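DNA primase (Helicobacter pylori, PDB 4EHS) synthesises the short RNA primers from which DNA polymerase starts replication and, through its C-terminal domain, binds the replicative helicase DnaB. Local coordinates at residues 103-106 with 107-111; 134-137 with 138-142. One frame throughout, in Å; residues are numbered along the deposited sequence.

Interaction 1: residues 103-106 with 107-111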
ATOM      1  N   LEU A 103       1.870  10.501 -10.933  1.00 11.73           N
ATOM      2  CA  LEU A 103       2.286  10.842  -9.607  1.00 12.63           C
ATOM      3  C   LEU A 103       2.975   9.647  -8.923  1.00 12.39           C
ATOM      4  O   LEU A 103       4.042   9.802  -8.299  1.00 12.24           O
ATOM      5  CB  LEU A 103       1.058  11.252  -8.770  1.00 12.11           C
ATOM      6  CG  LEU A 103       1.413  11.741  -7.368  1.00 12.90           C
ATOM      7  CD1 LEU A 103       2.086  13.065  -7.485  1.00 16.03           C
ATOM      8  CD2 LEU A 103       0.064  11.887  -6.661  1.00 14.89           C
ATOM      9  N   ILE A 104       2.354   8.474  -9.069  1.00 12.70           N
ATOM     10  CA  ILE A 104       2.946   7.265  -8.476  1.00 13.00           C
ATOM     11  C   ILE A 104       4.267   6.924  -9.128  1.00 14.68           C
ATOM     12  O   ILE A 104       5.219   6.588  -8.394  1.00 15.44           O
ATOM     13  CB  ILE A 104       1.958   6.094  -8.521  1.00 13.48           C
ATOM     14  CG1 ILE A 104       0.706   6.429  -7.690  1.00 11.81           C
ATOM     15  CG2 ILE A 104       2.601   4.802  -7.946  1.00 12.97           C
ATOM     16  CD1 ILE A 104      -0.469   5.481  -8.026  1.00 11.41           C
ATOM     17  N   LEU A 105       4.307   6.951 -10.466  1.00 15.83           N
ATOM     18  CA  LEU A 105       5.572   6.724 -11.229  1.00 18.55           C
ATOM     19  C   LEU A 105       6.673   7.644 -10.732  1.00 18.96           C
ATOM     20  O   LEU A 105       7.785   7.156 -10.383  1.00 17.80           O
ATOM     21  CB  LEU A 105       5.372   6.844 -12.760  1.00 18.55           C
ATOM     22  CG  LEU A 105       6.624   6.736 -13.658  1.00 21.41           C
ATOM     23  CD1 LEU A 105       7.159   5.326 -13.721  1.00 21.90           C
ATOM     24  CD2 LEU A 105       6.350   7.230 -15.057  1.00 26.26           C
ATOM     25  N   ARG A 106       6.408   8.949 -10.631  1.00 16.56           N
ATOM     26  CA  ARG A 106       7.364   9.841  -9.968  1.00 18.55           C
ATOM     27  C   ARG A 106       7.868   9.459  -8.589  1.00 18.91           C
ATOM     28  O   ARG A 106       9.092   9.506  -8.319  1.00 15.35           O
ATOM     29  CB  ARG A 106       6.884  11.279  -9.958  1.00 18.50           C
ATOM     30  CG  ARG A 106       6.828  11.698 -11.439  1.00 20.78           C
ATOM     31  CD  ARG A 106       6.768  13.188 -11.540  1.00 22.89           C
ATOM     32  NE  ARG A 106       6.785  13.641 -12.964  1.00 20.02           N
ATOM     33  CZ  ARG A 106       6.579  14.932 -13.251  1.00 18.96           C
ATOM     34  NH1 ARG A 106       6.395  15.802 -12.261  1.00 17.52           N
ATOM     35  NH2 ARG A 106       6.546  15.329 -14.495  1.00 19.58           N
ATOM     36  N   TYR A 107       6.955   9.023  -7.738  1.00 16.65           N
ATOM     37  CA  TYR A 107       7.340   8.535  -6.410  1.00 16.77           C
ATOM     38  C   TYR A 107       8.367   7.380  -6.545  1.00 14.70           C
ATOM     39  O   TYR A 107       9.397   7.380  -5.883  1.00 18.91           O
ATOM     40  CB  TYR A 107       6.084   8.043  -5.677  1.00 16.42           C
ATOM     41  CG  TYR A 107       6.417   7.371  -4.379  1.00 17.37           C
ATOM     42  CD1 TYR A 107       6.535   8.108  -3.193  1.00 22.12           C
ATOM     43  CD2 TYR A 107       6.612   6.001  -4.343  1.00 18.01           C
ATOM     44  CE1 TYR A 107       6.869   7.495  -1.987  1.00 24.81           C
ATOM     45  CE2 TYR A 107       6.963   5.386  -3.150  1.00 20.01           C
ATOM     46  CZ  TYR A 107       7.051   6.121  -1.981  1.00 25.71           C
ATOM     47  OH  TYR A 107       7.393   5.445  -0.796  1.00 28.28           O
ATOM     48  N   PHE A 108       8.085   6.415  -7.370  1.00 15.95           N
ATOM     49  CA  PHE A 108       9.005   5.258  -7.505  1.00 15.51           C
ATOM     50  C   PHE A 108      10.318   5.619  -8.214  1.00 18.65           C
ATOM     51  O   PHE A 108      11.385   5.057  -7.867  1.00 17.71           O
ATOM     52  CB  PHE A 108       8.343   4.065  -8.162  1.00 15.22           C
ATOM     53  CG  PHE A 108       7.391   3.333  -7.256  1.00 14.08           C
ATOM     54  CD1 PHE A 108       7.869   2.563  -6.190  1.00 13.79           C
ATOM     55  CD2 PHE A 108       6.032   3.396  -7.462  1.00 13.84           C
ATOM     56  CE1 PHE A 108       6.980   1.893  -5.343  1.00 15.37           C
ATOM     57  CE2 PHE A 108       5.134   2.679  -6.650  1.00 14.09           C
ATOM     58  CZ  PHE A 108       5.593   1.961  -5.568  1.00 15.53           C
ATOM     59  N   GLU A 109      10.272   6.590  -9.133  1.00 17.70           N
ATOM     60  CA  GLU A 109      11.528   7.055  -9.737  1.00 21.06           C
ATOM     61  C   GLU A 109      12.420   7.683  -8.669  1.00 19.57           C
ATOM     62  O   GLU A 109      13.640   7.390  -8.618  1.00 21.28           O
ATOM     63  CB  GLU A 109      11.198   8.001 -10.924  1.00 20.87           C
ATOM     64  CG  GLU A 109      10.720   7.247 -12.168  1.00 25.55           C
ATOM     65  CD  GLU A 109      10.297   8.190 -13.322  1.00 29.65           C
ATOM     66  OE1 GLU A 109      10.002   9.378 -13.021  1.00 35.23           O
ATOM     67  OE2 GLU A 109      10.261   7.733 -14.498  1.00 36.46           O
ATOM     68  N   ARG A 110      11.853   8.509  -7.784  1.00 18.45           N
ATOM     69  CA  ARG A 110      12.576   9.020  -6.656  1.00 20.73           C
ATOM     70  C   ARG A 110      13.124   7.907  -5.731  1.00 22.84           C
ATOM     71  O   ARG A 110      14.226   8.049  -5.186  1.00 24.24           O
ATOM     72  CB  ARG A 110      11.730   9.969  -5.807  1.00 21.15           C
ATOM     73  CG  ARG A 110      11.456  11.312  -6.496  1.00 22.99           C
ATOM     74  CD  ARG A 110      10.798  12.332  -5.571  1.00 23.25           C
ATOM     75  NE  ARG A 110       9.632  11.935  -4.791  1.00 25.98           N
ATOM     76  CZ  ARG A 110       8.358  11.929  -5.237  1.00 23.01           C
ATOM     77  NH1 ARG A 110       8.077  12.271  -6.487  1.00 18.65           N
ATOM     78  NH2 ARG A 110       7.384  11.598  -4.394  1.00 21.11           N
ATOM     79  N   GLN A 111      12.337   6.863  -5.500  1.00 19.57           N
ATOM     80  CA  GLN A 111      12.798   5.750  -4.686  1.00 20.82           C
ATOM     81  C   GLN A 111      14.080   5.153  -5.240  1.00 20.12           C
ATOM     82  O   GLN A 111      14.948   4.786  -4.466  1.00 22.52           O
ATOM     83  CB  GLN A 111      11.728   4.652  -4.599  1.00 21.83           C
ATOM     84  CG  GLN A 111      10.590   5.047  -3.682  1.00 26.95           C
ATOM     85  CD  GLN A 111      11.059   5.523  -2.339  1.00 34.74           C
ATOM     86  OE1 GLN A 111      10.865   6.673  -1.975  1.00 44.79           O
ATOM     87  NE2 GLN A 111      11.685   4.643  -1.590  1.00 38.21           N
TER
HETATM   88  O   HOH W   1       5.247  11.658  -6.607  1.00 18.30           O
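Ile104 and Phe108 lie side by side on helix 96-117: Ile104 CG2, set anti to the backbone N, runs alongside the ring and reaches Phe108 CE2 at 3.6 Å. Tyr107 CD2 sits over the centre of one face of that ring. Glu109, extended beyond CG, crosses Leu105, its OE2 3.9 Å from Leu105 CG.

A bound water joins residues two turns apart. It donates a hydrogen bond to Leu103 O (2.8 Å) and accepts one from Arg110 NH1 (2.9 Å), lying at the edge of the guanidinium plane. A bend at chi3 (-49°) folds the Arg110 chain back along the helix, which brings one face of its guanidinium over Tyr107 CA. Leu103 O accepts two bonds, from the water and from Tyr107 N (3.1 Å). Three further i to i+4 backbone bonds follow, the shortest from Glu109 N to Leu105 O at 2.8 Å.

The guanidinium of Arg106 hydrogen-bonds to Pro28 O and the hydroxyl of Tyr107 to Glu149. In this short run of helix, Ile104, Leu105 and Phe108 face helix 122-140, while on the flank toward helix 30-43 the water lets the bent Arg110 reach a carbonyl that already takes a backbone bond, which should limit the swing of its guanidinium.

Interaction 2: residues 134-137 with 138-142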
ATOM      1  N   GLN A 134      10.014  -2.786 -10.579  1.00 18.95           N
ATOM      2  CA  GLN A 134       8.889  -3.540 -11.015  1.00 20.83           C
ATOM      3  C   GLN A 134       7.703  -2.584 -11.148  1.00 20.40           C
ATOM      4  O   GLN A 134       6.940  -2.641 -12.153  1.00 20.65           O
ATOM      5  CB  GLN A 134       8.552  -4.663 -10.061  1.00 24.35           C
ATOM      6  CG  GLN A 134       7.421  -5.514 -10.645  1.00 33.08           C
ATOM      7  CD  GLN A 134       6.879  -6.559  -9.692  1.00 37.62           C
ATOM      8  OE1 GLN A 134       6.949  -6.400  -8.474  1.00 42.94           O
ATOM      9  NE2 GLN A 134       6.352  -7.649 -10.246  1.00 44.52           N
ATOM     10  N   ALA A 135       7.528  -1.756 -10.129  1.00 18.38           N
ATOM     11  CA  ALA A 135       6.367  -0.800 -10.151  1.00 17.25           C
ATOM     12  C   ALA A 135       6.419   0.133 -11.366  1.00 17.19           C
ATOM     13  O   ALA A 135       5.406   0.381 -12.068  1.00 19.19           O
ATOM     14  CB  ALA A 135       6.341   0.004  -8.826  1.00 15.05           C
ATOM     15  N   ILE A 136       7.611   0.649 -11.637  1.00 18.02           N
ATOM     16  CA  ILE A 136       7.850   1.563 -12.762  1.00 19.28           C
ATOM     17  C   ILE A 136       7.480   0.831 -14.059  1.00 20.80           C
ATOM     18  O   ILE A 136       6.829   1.405 -14.916  1.00 22.54           O
ATOM     19  CB  ILE A 136       9.309   2.090 -12.729  1.00 20.51           C
ATOM     20  CG1 ILE A 136       9.512   3.070 -11.536  1.00 17.82           C
ATOM     21  CG2 ILE A 136       9.691   2.783 -14.067  1.00 20.51           C
ATOM     22  CD1 ILE A 136      10.990   3.386 -11.220  1.00 19.04           C
HETATM   23  N   MSE A 137       7.880  -0.430 -14.184  1.00 23.82           N
HETATM   24  CA  MSE A 137       7.532  -1.219 -15.361  1.00 25.52           C
HETATM   25  C   MSE A 137       6.016  -1.279 -15.543  1.00 28.14           C
HETATM   26  O   MSE A 137       5.490  -0.924 -16.597  1.00 29.61           O
HETATM   27  CB  MSE A 137       8.106  -2.632 -15.248  1.00 31.71           C
HETATM   28  CG  MSE A 137       8.053  -3.428 -16.542  1.00 31.11           C
HETATM   29 SE   MSE A 137       8.817  -5.212 -16.360  1.00 44.43          SE
HETATM   30  CE  MSE A 137       7.590  -5.932 -15.025  1.00 37.53           C
ATOM     31  N   LYS A 138       5.325  -1.731 -14.500  1.00 26.41           N
ATOM     32  CA  LYS A 138       3.864  -1.830 -14.500  1.00 26.31           C
ATOM     33  C   LYS A 138       3.191  -0.506 -14.778  1.00 22.39           C
ATOM     34  O   LYS A 138       2.238  -0.474 -15.561  1.00 24.82           O
ATOM     35  CB  LYS A 138       3.341  -2.447 -13.213  1.00 25.32           C
ATOM     36  CG  LYS A 138       3.600  -3.927 -13.145  1.00 28.69           C
ATOM     37  CD  LYS A 138       3.366  -4.493 -11.769  1.00 31.84           C
ATOM     38  CE  LYS A 138       3.688  -5.987 -11.781  1.00 39.55           C
ATOM     39  NZ  LYS A 138       2.622  -6.744 -11.074  1.00 40.34           N
ATOM     40  N   LEU A 139       3.665   0.567 -14.150  1.00 23.84           N
ATOM     41  CA  LEU A 139       3.027   1.861 -14.326  1.00 24.33           C
ATOM     42  C   LEU A 139       3.101   2.204 -15.792  1.00 28.03           C
ATOM     43  O   LEU A 139       2.107   2.611 -16.401  1.00 26.58           O
ATOM     44  CB  LEU A 139       3.623   2.924 -13.407  1.00 22.42           C
ATOM     45  CG  LEU A 139       3.246   2.680 -11.915  1.00 19.54           C
ATOM     46  CD1 LEU A 139       4.243   3.184 -10.850  1.00 14.55           C
ATOM     47  CD2 LEU A 139       1.907   3.365 -11.626  1.00 18.94           C
ATOM     48  N   LYS A 140       4.258   1.985 -16.385  1.00 26.78           N
ATOM     49  CA  LYS A 140       4.377   2.292 -17.809  1.00 29.45           C
ATOM     50  C   LYS A 140       3.570   1.322 -18.648  1.00 29.97           C
ATOM     51  O   LYS A 140       3.183   1.671 -19.754  1.00 34.45           O
ATOM     52  CB  LYS A 140       5.849   2.285 -18.237  1.00 29.78           C
ATOM     53  CG  LYS A 140       6.635   3.470 -17.716  1.00 30.07           C
ATOM     54  CD  LYS A 140       8.125   3.174 -17.839  1.00 33.69           C
ATOM     55  CE  LYS A 140       8.851   4.501 -17.872  1.00 37.21           C
ATOM     56  NZ  LYS A 140       9.562   4.679 -16.586  1.00 44.65           N
ATOM     57  N   GLN A 141       3.315   0.104 -18.166  1.00 31.87           N
ATOM     58  CA  GLN A 141       2.402  -0.784 -18.907  1.00 34.55           C
ATOM     59  C   GLN A 141       0.935  -0.298 -18.733  1.00 36.96           C
ATOM     60  O   GLN A 141       0.011  -0.961 -19.200  1.00 38.44           O
ATOM     61  CB  GLN A 141       2.530  -2.245 -18.467  1.00 36.49           C
ATOM     62  CG  GLN A 141       3.736  -3.007 -18.997  1.00 38.76           C
ATOM     63  CD  GLN A 141       4.063  -4.274 -18.178  1.00 43.74           C
ATOM     64  OE1 GLN A 141       3.248  -4.782 -17.358  1.00 39.69           O
ATOM     65  NE2 GLN A 141       5.279  -4.784 -18.386  1.00 37.60           N
ATOM     66  N   GLY A 142       0.735   0.828 -18.044  1.00 30.50           N
ATOM     67  CA  GLY A 142      -0.608   1.336 -17.721  1.00 33.07           C
ATOM     68  C   GLY A 142      -1.330   0.827 -16.472  1.00 32.01           C
ATOM     69  O   GLY A 142      -2.532   1.093 -16.317  1.00 30.13           O
TER
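Gln134 and Lys138 run side by side on helix 122-140 and point the same way, as expected of residues four apart on a helix. The flat amide of Gln134 meets the aliphatic part of the lysine, NE2 lying 3.5 Å from Lys138 CE. Ile136 and Lys140 repeat the arrangement: the isoleucine's CG2 branch, anti to the backbone N (CG1 at chi1 -70°), lies 4.1 Å from Lys140 CD, where the lysine chain runs past Ile136 O before bending at chi4. Lys140 NZ also makes a long, weak ion pair with Glu109 of helix 96-117, the helix that Ala135 and Ile136 face.

Selenomethionine Met137 and Gln141 form the third such pair, with Met137 CG 3.6 Å from Gln141 NE2. Leu139 folds back over the preceding turn, and its CD1 comes within 3.3 Å of Ala135 O, the carbonyl that also accepts the bond from Leu139 N at 2.7 Å.

The helix then ends in a Schellman motif. Gly142 takes a positive phi of 86°, and the bond from its N to Leu139 O, 2.8 Å, is one of the motif's two. The glutamine amide nitrogens lie against aliphatic carbon of their partners, with no hydrogen bond between the paired side chains, so directional bonding here is carried by the backbone.

Overall arrangement
Interaction 1 comes first along the chain, on helix 96-117, and interaction 2 follows at the end of helix 122-140, the next helix. Their centres lie 11 Å apart, on the same side of the chain's centre, and the two pack directly on each other. Leu105 CD1 meets Ile136 CG2 at 3.6 Å, Phe108 reaches Ala135 with ring atom CE2 and Ile136 with its CB, and Ile104 touches Leu139. Each local contact thus presents apolar side chains to one shared seam between consecutive helices. Both lie within the all-helical, helicase-binding C-terminal domain, where this seam joins the last two helices, consistent with the two-helix hairpin that in DnaG relatives contacts the helicase.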